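Local structure of acetyltransferase, GNAT family (Streptococcus agalactiae 2603V/R, 2Q7B) at residues P29-L32 with A33-V36; I39-Q43 with N44-K48; S145-F148 with Y149-Q152. The protein probably transfers an acetyl group from acetyl-CoA to an amine of its substrate, as members of the GNAT N-acetyltransferase family do. All coordinates share one frame; numbering follows the deposited sequence.

Interaction 1. Residues P29-L32 with A33-V36; sequences PYHL and AQLV
Pro29 and Ala33 make the first of four consecutive i to i+4 backbone bonds in the opening turns of helix 29-46, the helix that follows the first strand of this GNAT fold. Ala33 N reaches Pro29 O at 3.1 Å, coming from above the carbonyl plane, and the methyl CB of Ala33 rests against the same oxygen. Phe60 of the second subunit packs on Ala33, and on Pro29 and Leu32 as well. Gln34 N bonds to Tyr30 O at 3.2 Å, and the Gln34 side chain folds back along the first turn: CG stands anti to the carbonyl carbon (chi1 -67°), which lays CG over Tyr30 O at 3.3 Å. From there the extended chain carries OE1 to the edge of the His31 ring, 3.6 Å from CD2, with amide and ring planes 47° apart. OE1 also accepts a bond from Val82 N, so this carbonyl ties the helix to strand 81-90. Leu35 N makes the shortest of the four backbone bonds, 2.7 Å to His31 O, and its side chain reaches Phe73 and Ser85 of the sheet. Val36 closes the series: its N bonds to Leu32 O, its CG2 presses on that oxygen at 3.2 Å, and the same methyl stands 4.4 Å from Leu32 CD1.

Interaction 2. Residues I39-Q43 with N44-K48; sequences INYCQ and NIEAK
Asn40 and Asn44 lie one turn apart near the end of helix 29-46, joined by backbone and side chain. Asn44 N gives a 2.8 Å bond to Asn40 O, and Asn44 ND2 reaches Asn40 OD1 at 3.0 Å in a nearly straight bond. The acceptor lies in the amide plane of Asn44, although the two amides are turned 61° apart. Asn44 OD1 accepts from Ile51 N, so both ends of its amide are held. With CG of Asn40 trans to its own N (chi1 -176°), OD1 is carried along the helix to its partner. Here the helix widens into a pi-type turn: Tyr41 O takes two N-H groups, Glu46 N at 2.7 Å, almost in line with the carbonyl bond, and Ile45 N at 3.1 Å from above the carbonyl plane. Ala47 N continues the wide spacing by bonding to Cys42 O.

The outer side is looser. The Tyr41 ring crosses Ile45, with Ile45 CB 3.8 Å from Tyr41 CD1, while Glu46 CB meets the ring obliquely near CE2. A water donates to both Cys42 O, at 2.6 Å, and Glu46 OE1, and that carboxylate oxygen also forms a salt bridge with Arg108. Asn40 meets Asn40 of the second subunit. Turned inward, Gln43 bonds to Gln56 and to a citrate probably taken from the crystallisation liquor. Together with Ile39 and Cys42 it packs on Phe102 of strand 95-103.

Interaction 3. Residues S145-F148 with Y149-Q152; sequences SHFF and YENQ
Phe148 and Tyr149 form an edge-to-face aromatic pair between successive residues of helix 143-150, the short helix that follows strand 133-139. The edge of Phe148 points at the face of Tyr149, with ring centroids 5.9 Å apart and planes at 74°. Tyr149 lies against the sheet, on Leu136 and Thr138, and its CE2 stands 3.8 Å from Ser145 CB. The backbone bond from Tyr149 N to Ser145 O, 2.8 Å, holds this turn.

Just past the helix, Gln152 folds back over one face of the Phe148 ring. Its CG lies there in a CH-pi contact, 4.1 Å from the centroid, and the bend at chi2 (-44°) sets NE2 above the same face toward the rim, 3.3 Å from Phe148 CE1. NE2 also gives a bond to Phe148 O at 3.1 Å, tilted from the carbonyl plane, which helps fix the amide over the ring. Arg116 of helix 114-128 touches both Phe148 and Gln152.

Nearer the helix start, His146 NE2 bonds to Pro139 O at the end of strand 133-139. That strand, this helix and strand 155-157 form a beta-alpha-beta crossover with antiparallel strand 173-179 inserted between the two strands, as in the C-terminal part of the GNAT fold.

Interactions 1 and 2 come in series along one helix, 29-46, with centres 16 Å apart. The first lies on strands 72-78 and 81-90, the second on Phe102 of strand 95-103, so the helix runs across one half of the mixed sheet. Both meet the second subunit, making this helix part of the dimer contact. Interaction 3 comes later, on helix 143-150 against strand 133-139; its centre is about 27 Å from that of interaction 1, across the chain's centre, and 19 Å from that of interaction 2. The segments of interactions 2 and 3 do not touch, but the turn before helix 143-150 bridges them: Ala47 O bonds to Lys141 NZ, and Glu142 packs on Ala47 and bonds through OE1 to Ser145 OG.

Interaction 1. Residues P29-L32 with A33-V36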
ATOM      1  N   PRO A  29      -8.281   4.461   7.084  1.00 36.76           N
ATOM      2  CA  PRO A  29      -7.791   4.227   5.707  1.00 36.82           C
ATOM      3  C   PRO A  29      -6.965   5.381   5.118  1.00 36.96           C
ATOM      4  O   PRO A  29      -6.113   5.148   4.265  1.00 35.55           O
ATOM      5  CB  PRO A  29      -9.083   4.014   4.898  1.00 37.68           C
ATOM      6  CG  PRO A  29     -10.158   4.729   5.673  1.00 36.54           C
ATOM      7  CD  PRO A  29      -9.759   4.524   7.126  1.00 38.33           C
ATOM      8  N   TYR A  30      -7.204   6.605   5.582  0.50 37.95           N
ATOM      9  CA  TYR A  30      -6.462   7.767   5.098  0.50 39.20           C
ATOM     10  C   TYR A  30      -5.031   7.695   5.624  0.50 38.77           C
ATOM     11  O   TYR A  30      -4.071   7.830   4.855  0.50 37.75           O
ATOM     12  CB  TYR A  30      -7.184   9.074   5.470  0.50 40.48           C
ATOM     13  CG  TYR A  30      -8.596   9.094   4.924  0.50 42.85           C
ATOM     14  CD1 TYR A  30      -8.859   9.508   3.618  0.50 48.01           C
ATOM     15  CD2 TYR A  30      -9.666   8.642   5.693  0.50 48.20           C
ATOM     16  CE1 TYR A  30     -10.150   9.494   3.099  0.50 40.46           C
ATOM     17  CE2 TYR A  30     -10.966   8.621   5.183  0.50 46.89           C
ATOM     18  CZ  TYR A  30     -11.199   9.048   3.888  0.50 46.10           C
ATOM     19  OH  TYR A  30     -12.486   9.035   3.393  0.50 43.93           O
ATOM     20  N   HIS A  31      -4.874   7.421   6.916  1.00 37.57           N
ATOM     21  CA  HIS A  31      -3.533   7.285   7.471  1.00 35.81           C
ATOM     22  C   HIS A  31      -2.804   6.062   6.928  1.00 34.53           C
ATOM     23  O   HIS A  31      -1.579   6.087   6.739  1.00 33.78           O
ATOM     24  CB  HIS A  31      -3.551   7.171   9.006  1.00 34.96           C
ATOM     25  CG  HIS A  31      -3.952   8.425   9.701  1.00 35.62           C
ATOM     26  ND1 HIS A  31      -4.419   8.438  11.002  1.00 34.45           N
ATOM     27  CD2 HIS A  31      -3.990   9.707   9.268  1.00 35.31           C
ATOM     28  CE1 HIS A  31      -4.693   9.683  11.345  1.00 37.65           C
ATOM     29  NE2 HIS A  31      -4.449  10.469  10.310  1.00 33.65           N
ATOM     30  N   LEU A  32      -3.546   4.986   6.694  1.00 34.56           N
ATOM     31  CA  LEU A  32      -2.951   3.761   6.199  1.00 34.32           C
ATOM     32  C   LEU A  32      -2.362   3.997   4.815  1.00 34.31           C
ATOM     33  O   LEU A  32      -1.272   3.536   4.535  1.00 36.47           O
ATOM     34  CB  LEU A  32      -3.958   2.606   6.200  1.00 32.70           C
ATOM     35  CG  LEU A  32      -3.436   1.241   5.697  1.00 35.13           C
ATOM     36  CD1 LEU A  32      -2.163   0.808   6.450  1.00 39.94           C
ATOM     37  CD2 LEU A  32      -4.487   0.175   5.785  1.00 35.72           C
ATOM     38  N   ALA A  33      -3.083   4.731   3.972  1.00 34.69           N
ATOM     39  CA  ALA A  33      -2.601   5.075   2.629  1.00 32.77           C
ATOM     40  C   ALA A  33      -1.324   5.886   2.722  1.00 32.96           C
ATOM     41  O   ALA A  33      -0.358   5.605   2.029  1.00 33.27           O
ATOM     42  CB  ALA A  33      -3.647   5.836   1.861  1.00 33.37           C
ATOM     43  N   GLN A  34      -1.327   6.880   3.602  1.00 33.83           N
ATOM     44  CA  GLN A  34      -0.172   7.725   3.840  1.00 34.05           C
ATOM     45  C   GLN A  34       1.003   6.936   4.406  1.00 33.08           C
ATOM     46  O   GLN A  34       2.166   7.231   4.084  1.00 32.85           O
ATOM     47  CB  GLN A  34      -0.525   8.842   4.811  1.00 32.92           C
ATOM     48  CG  GLN A  34      -1.514   9.859   4.305  1.00 37.07           C
ATOM     49  CD  GLN A  34      -2.158  10.644   5.428  1.00 38.07           C
ATOM     50  OE1 GLN A  34      -1.797  10.506   6.586  1.00 39.33           O
ATOM     51  NE2 GLN A  34      -3.126  11.462   5.089  1.00 35.75           N
ATOM     52  N   LEU A  35       0.710   5.962   5.265  1.00 32.56           N
ATOM     53  CA  LEU A  35       1.757   5.099   5.833  1.00 32.86           C
ATOM     54  C   LEU A  35       2.423   4.273   4.742  1.00 32.79           C
ATOM     55  O   LEU A  35       3.638   4.158   4.702  1.00 35.58           O
ATOM     56  CB  LEU A  35       1.186   4.168   6.885  1.00 33.76           C
ATOM     57  CG  LEU A  35       2.132   3.167   7.554  1.00 32.45           C
ATOM     58  CD1 LEU A  35       3.332   3.865   8.206  1.00 32.56           C
ATOM     59  CD2 LEU A  35       1.336   2.411   8.577  1.00 37.80           C
ATOM     60  N   VAL A  36       1.607   3.682   3.872  1.00 34.05           N
ATOM     61  CA  VAL A  36       2.108   2.912   2.732  1.00 32.65           C
ATOM     62  C   VAL A  36       3.002   3.768   1.843  1.00 32.42           C
ATOM     63  O   VAL A  36       4.065   3.313   1.416  1.00 32.05           O
ATOM     64  CB  VAL A  36       0.942   2.271   1.928  1.00 32.29           C
ATOM     65  CG1 VAL A  36       1.417   1.626   0.613  1.00 37.11           C
ATOM     66  CG2 VAL A  36       0.210   1.247   2.806  1.00 33.51           C
TER

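Interaction 2. Residues I39-Q43 with N44-K48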
ATOM      1  N   ILE A  39       6.379   4.304   3.728  1.00 30.96           N
ATOM      2  CA  ILE A  39       7.180   3.084   3.699  1.00 32.80           C
ATOM      3  C   ILE A  39       7.767   2.865   2.318  1.00 31.98           C
ATOM      4  O   ILE A  39       8.966   2.618   2.189  1.00 32.45           O
ATOM      5  CB  ILE A  39       6.370   1.845   4.170  1.00 29.39           C
ATOM      6  CG1 ILE A  39       5.927   2.012   5.635  1.00 35.78           C
ATOM      7  CG2 ILE A  39       7.190   0.581   3.976  1.00 34.99           C
ATOM      8  CD1 ILE A  39       4.960   0.962   6.103  1.00 37.89           C
ATOM      9  N   ASN A  40       6.919   2.952   1.288  1.00 33.15           N
ATOM     10  CA  ASN A  40       7.358   2.790  -0.083  1.00 32.58           C
ATOM     11  C   ASN A  40       8.439   3.793  -0.455  1.00 33.49           C
ATOM     12  O   ASN A  40       9.391   3.450  -1.110  1.00 32.03           O
ATOM     13  CB  ASN A  40       6.186   2.960  -1.056  1.00 33.92           C
ATOM     14  CG  ASN A  40       6.598   2.705  -2.498  1.00 33.58           C
ATOM     15  OD1 ASN A  40       6.981   1.592  -2.852  1.00 34.53           O
ATOM     16  ND2 ASN A  40       6.557   3.747  -3.322  1.00 33.24           N
ATOM     17  N   TYR A  41       8.263   5.045  -0.049  1.00 33.35           N
ATOM     18  CA  TYR A  41       9.241   6.069  -0.342  1.00 33.52           C
ATOM     19  C   TYR A  41      10.642   5.717   0.255  1.00 31.71           C
ATOM     20  O   TYR A  41      11.669   5.712  -0.428  1.00 32.43           O
ATOM     21  CB  TYR A  41       8.752   7.461   0.144  1.00 36.02           C
ATOM     22  CG  TYR A  41       9.865   8.460  -0.002  1.00 35.53           C
ATOM     23  CD1 TYR A  41      10.117   9.070  -1.225  1.00 41.42           C
ATOM     24  CD2 TYR A  41      10.749   8.700   1.048  1.00 43.36           C
ATOM     25  CE1 TYR A  41      11.200   9.927  -1.391  1.00 37.94           C
ATOM     26  CE2 TYR A  41      11.825   9.556   0.892  1.00 38.56           C
ATOM     27  CZ  TYR A  41      12.041  10.156  -0.329  1.00 39.53           C
ATOM     28  OH  TYR A  41      13.103  10.997  -0.472  1.00 42.78           O
ATOM     29  N   CYS A  42      10.668   5.428   1.540  1.00 33.87           N
ATOM     30  CA  CYS A  42      11.906   5.143   2.233  1.00 34.70           C
ATOM     31  C   CYS A  42      12.582   3.889   1.730  1.00 34.04           C
ATOM     32  O   CYS A  42      13.781   3.884   1.521  1.00 34.24           O
ATOM     33  CB  CYS A  42      11.653   5.006   3.731  1.00 35.62           C
ATOM     34  SG  CYS A  42      11.191   6.534   4.511  1.00 36.96           S
ATOM     35  N   GLN A  43      11.809   2.822   1.543  1.00 36.25           N
ATOM     36  CA  GLN A  43      12.367   1.558   1.096  1.00 35.85           C
ATOM     37  C   GLN A  43      12.736   1.534  -0.362  1.00 36.06           C
ATOM     38  O   GLN A  43      13.798   1.034  -0.724  1.00 33.93           O
ATOM     39  CB  GLN A  43      11.382   0.416   1.334  1.00 34.86           C
ATOM     40  CG  GLN A  43      11.126   0.114   2.804  1.00 40.26           C
ATOM     41  CD  GLN A  43      10.143  -1.024   3.030  1.00 35.67           C
ATOM     42  OE1 GLN A  43       9.215  -1.251   2.232  1.00 34.57           O
ATOM     43  NE2 GLN A  43      10.322  -1.732   4.149  1.00 34.59           N
ATOM     44  N   ASN A  44      11.858   2.084  -1.193  1.00 36.08           N
ATOM     45  CA  ASN A  44      11.960   1.867  -2.626  1.00 35.64           C
ATOM     46  C   ASN A  44      12.308   3.029  -3.521  1.00 38.10           C
ATOM     47  O   ASN A  44      12.819   2.806  -4.614  1.00 41.32           O
ATOM     48  CB  ASN A  44      10.666   1.239  -3.113  1.00 34.30           C
ATOM     49  CG  ASN A  44      10.389  -0.099  -2.456  1.00 38.55           C
ATOM     50  OD1 ASN A  44      11.290  -0.902  -2.301  1.00 34.97           O
ATOM     51  ND2 ASN A  44       9.129  -0.346  -2.073  1.00 34.67           N
ATOM     52  N   ILE A  45      11.997   4.245  -3.096  1.00 36.62           N
ATOM     53  CA  ILE A  45      12.335   5.427  -3.883  1.00 37.67           C
ATOM     54  C   ILE A  45      13.675   5.958  -3.394  1.00 36.87           C
ATOM     55  O   ILE A  45      14.590   6.170  -4.179  1.00 36.42           O
ATOM     56  CB  ILE A  45      11.227   6.502  -3.810  1.00 35.59           C
ATOM     57  CG1 ILE A  45       9.943   5.925  -4.438  1.00 37.97           C
ATOM     58  CG2 ILE A  45      11.687   7.778  -4.564  1.00 37.71           C
ATOM     59  CD1 ILE A  45       8.753   6.803  -4.323  1.00 43.50           C
ATOM     60  N   GLU A  46      13.797   6.113  -2.082  1.00 35.82           N
ATOM     61  CA  GLU A  46      15.016   6.625  -1.481  1.00 34.97           C
ATOM     62  C   GLU A  46      16.114   5.573  -1.377  1.00 35.49           C
ATOM     63  O   GLU A  46      17.207   5.804  -1.865  1.00 36.98           O
ATOM     64  CB  GLU A  46      14.715   7.205  -0.101  1.00 35.57           C
ATOM     65  CG  GLU A  46      15.895   7.924   0.505  1.00 35.20           C
ATOM     66  CD  GLU A  46      15.640   8.415   1.902  1.00 37.51           C
ATOM     67  OE1 GLU A  46      14.858   7.806   2.655  1.00 38.67           O
ATOM     68  OE2 GLU A  46      16.279   9.408   2.249  1.00 39.50           O
ATOM     69  N   ALA A  47      15.833   4.426  -0.767  1.00 39.30           N
ATOM     70  CA  ALA A  47      16.840   3.367  -0.588  1.00 40.25           C
ATOM     71  C   ALA A  47      16.901   2.318  -1.709  1.00 44.64           C
ATOM     72  O   ALA A  47      17.816   1.496  -1.703  1.00 47.04           O
ATOM     73  CB  ALA A  47      16.656   2.680   0.744  1.00 40.35           C
ATOM     74  N   LYS A  48      15.956   2.311  -2.650  1.00 44.05           N
ATOM     75  CA  LYS A  48      16.017   1.372  -3.782  1.00 45.85           C
ATOM     76  C   LYS A  48      16.157  -0.117  -3.376  1.00 44.75           C
ATOM     77  O   LYS A  48      16.891  -0.869  -4.020  1.00 45.91           O
ATOM     78  CB  LYS A  48      17.213   1.713  -4.681  1.00 47.87           C
ATOM     79  CG  LYS A  48      17.481   3.194  -4.967  1.00 54.26           C
ATOM     80  CD  LYS A  48      16.691   3.750  -6.107  1.00 58.41           C
ATOM     81  CE  LYS A  48      17.220   5.134  -6.445  1.00 63.68           C
ATOM     82  NZ  LYS A  48      16.742   5.602  -7.775  1.00 73.08           N
TER
HETATM   83  O   HOH W   1      15.304   5.158   3.224  1.00 33.89           O

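Interaction 3. Residues S145-F148 with Y149-Q152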
ATOM      1  N   SER A 145      21.554   5.679   8.868  1.00 47.70           N
ATOM      2  CA  SER A 145      20.810   4.960   9.896  1.00 47.82           C
ATOM      3  C   SER A 145      21.728   4.291  10.909  1.00 45.71           C
ATOM      4  O   SER A 145      21.418   4.285  12.087  1.00 44.87           O
ATOM      5  CB  SER A 145      19.894   3.906   9.283  1.00 49.01           C
ATOM      6  OG  SER A 145      19.025   4.506   8.346  1.00 55.61           O
ATOM      7  N   HIS A 146      22.849   3.734  10.457  1.00 46.24           N
ATOM      8  CA  HIS A 146      23.803   3.091  11.380  1.00 46.71           C
ATOM      9  C   HIS A 146      24.381   4.068  12.411  1.00 48.38           C
ATOM     10  O   HIS A 146      24.601   3.683  13.562  1.00 50.29           O
ATOM     11  CB  HIS A 146      24.994   2.458  10.648  1.00 46.70           C
ATOM     12  CG  HIS A 146      24.615   1.433   9.631  1.00 46.13           C
ATOM     13  ND1 HIS A 146      25.414   1.133   8.551  1.00 43.83           N
ATOM     14  CD2 HIS A 146      23.496   0.685   9.492  1.00 42.88           C
ATOM     15  CE1 HIS A 146      24.823   0.211   7.815  1.00 42.32           C
ATOM     16  NE2 HIS A 146      23.653  -0.072   8.358  1.00 40.85           N
ATOM     17  N   PHE A 147      24.660   5.307  11.998  1.00 48.57           N
ATOM     18  CA  PHE A 147      25.212   6.307  12.931  1.00 49.06           C
ATOM     19  C   PHE A 147      24.087   6.795  13.852  1.00 46.64           C
ATOM     20  O   PHE A 147      24.302   7.024  15.033  1.00 45.64           O
ATOM     21  CB  PHE A 147      25.901   7.456  12.180  1.00 50.08           C
ATOM     22  CG  PHE A 147      26.943   8.194  12.999  1.00 55.15           C
ATOM     23  CD1 PHE A 147      28.009   7.503  13.587  1.00 56.38           C
ATOM     24  CD2 PHE A 147      26.906   9.581  13.123  1.00 58.09           C
ATOM     25  CE1 PHE A 147      28.983   8.175  14.323  1.00 57.74           C
ATOM     26  CE2 PHE A 147      27.881  10.259  13.851  1.00 55.24           C
ATOM     27  CZ  PHE A 147      28.924   9.555  14.449  1.00 56.92           C
ATOM     28  N   PHE A 148      22.886   6.933  13.298  1.00 46.61           N
ATOM     29  CA  PHE A 148      21.707   7.280  14.088  1.00 45.56           C
ATOM     30  C   PHE A 148      21.485   6.233  15.197  1.00 43.78           C
ATOM     31  O   PHE A 148      21.346   6.610  16.356  1.00 41.62           O
ATOM     32  CB  PHE A 148      20.434   7.434  13.209  1.00 46.48           C
ATOM     33  CG  PHE A 148      19.179   7.643  14.015  1.00 47.33           C
ATOM     34  CD1 PHE A 148      18.808   8.910  14.424  1.00 47.53           C
ATOM     35  CD2 PHE A 148      18.405   6.567  14.420  1.00 47.61           C
ATOM     36  CE1 PHE A 148      17.675   9.100  15.204  1.00 43.14           C
ATOM     37  CE2 PHE A 148      17.290   6.762  15.209  1.00 50.78           C
ATOM     38  CZ  PHE A 148      16.928   8.033  15.595  1.00 46.09           C
ATOM     39  N   TYR A 149      21.474   4.943  14.845  1.00 43.39           N
ATOM     40  CA  TYR A 149      21.286   3.866  15.844  1.00 46.42           C
ATOM     41  C   TYR A 149      22.377   3.816  16.906  1.00 45.67           C
ATOM     42  O   TYR A 149      22.083   3.584  18.062  1.00 45.36           O
ATOM     43  CB  TYR A 149      21.150   2.472  15.207  1.00 49.90           C
ATOM     44  CG  TYR A 149      19.892   2.289  14.383  1.00 51.91           C
ATOM     45  CD1 TYR A 149      18.636   2.429  14.953  1.00 53.24           C
ATOM     46  CD2 TYR A 149      19.968   1.957  13.040  1.00 54.13           C
ATOM     47  CE1 TYR A 149      17.499   2.275  14.198  1.00 59.46           C
ATOM     48  CE2 TYR A 149      18.848   1.814  12.273  1.00 55.19           C
ATOM     49  CZ  TYR A 149      17.613   1.969  12.848  1.00 59.72           C
ATOM     50  OH  TYR A 149      16.499   1.784  12.059  1.00 60.30           O
ATOM     51  N   GLU A 150      23.619   4.034  16.513  1.00 47.30           N
ATOM     52  CA  GLU A 150      24.738   4.030  17.459  1.00 51.52           C
ATOM     53  C   GLU A 150      24.634   5.178  18.472  1.00 52.39           C
ATOM     54  O   GLU A 150      24.998   5.012  19.650  1.00 51.45           O
ATOM     55  CB  GLU A 150      26.064   4.039  16.697  1.00 52.65           C
ATOM     56  CG  GLU A 150      26.308   2.706  15.984  1.00 57.97           C
ATOM     57  CD  GLU A 150      27.352   2.771  14.888  1.00 64.51           C
ATOM     58  OE1 GLU A 150      28.086   3.783  14.781  1.00 66.38           O
ATOM     59  OE2 GLU A 150      27.429   1.786  14.123  1.00 67.57           O
ATOM     60  N   ASN A 151      24.116   6.323  18.003  1.00 53.29           N
ATOM     61  CA  ASN A 151      23.839   7.496  18.852  1.00 52.95           C
ATOM     62  C   ASN A 151      22.628   7.289  19.776  1.00 53.09           C
ATOM     63  O   ASN A 151      22.420   8.084  20.682  1.00 53.89           O
ATOM     64  CB  ASN A 151      23.623   8.772  18.020  1.00 52.92           C
ATOM     65  CG  ASN A 151      24.912   9.347  17.460  1.00 51.86           C
ATOM     66  OD1 ASN A 151      25.010   9.595  16.259  1.00 54.49           O
ATOM     67  ND2 ASN A 151      25.902   9.571  18.324  1.00 46.43           N
ATOM     68  N   GLN A 152      21.814   6.258  19.539  1.00 52.44           N
ATOM     69  CA  GLN A 152      20.719   5.934  20.448  1.00 51.66           C
ATOM     70  C   GLN A 152      21.181   4.805  21.366  1.00 50.81           C
ATOM     71  O   GLN A 152      20.366   4.235  22.077  1.00 51.92           O
ATOM     72  CB  GLN A 152      19.448   5.503  19.704  1.00 53.17           C
ATOM     73  CG  GLN A 152      18.986   6.387  18.523  1.00 54.04           C
ATOM     74  CD  GLN A 152      19.041   7.880  18.820  1.00 61.91           C
ATOM     75  OE1 GLN A 152      18.614   8.334  19.887  1.00 66.87           O
ATOM     76  NE2 GLN A 152      19.565   8.656  17.865  1.00 54.89           N
TER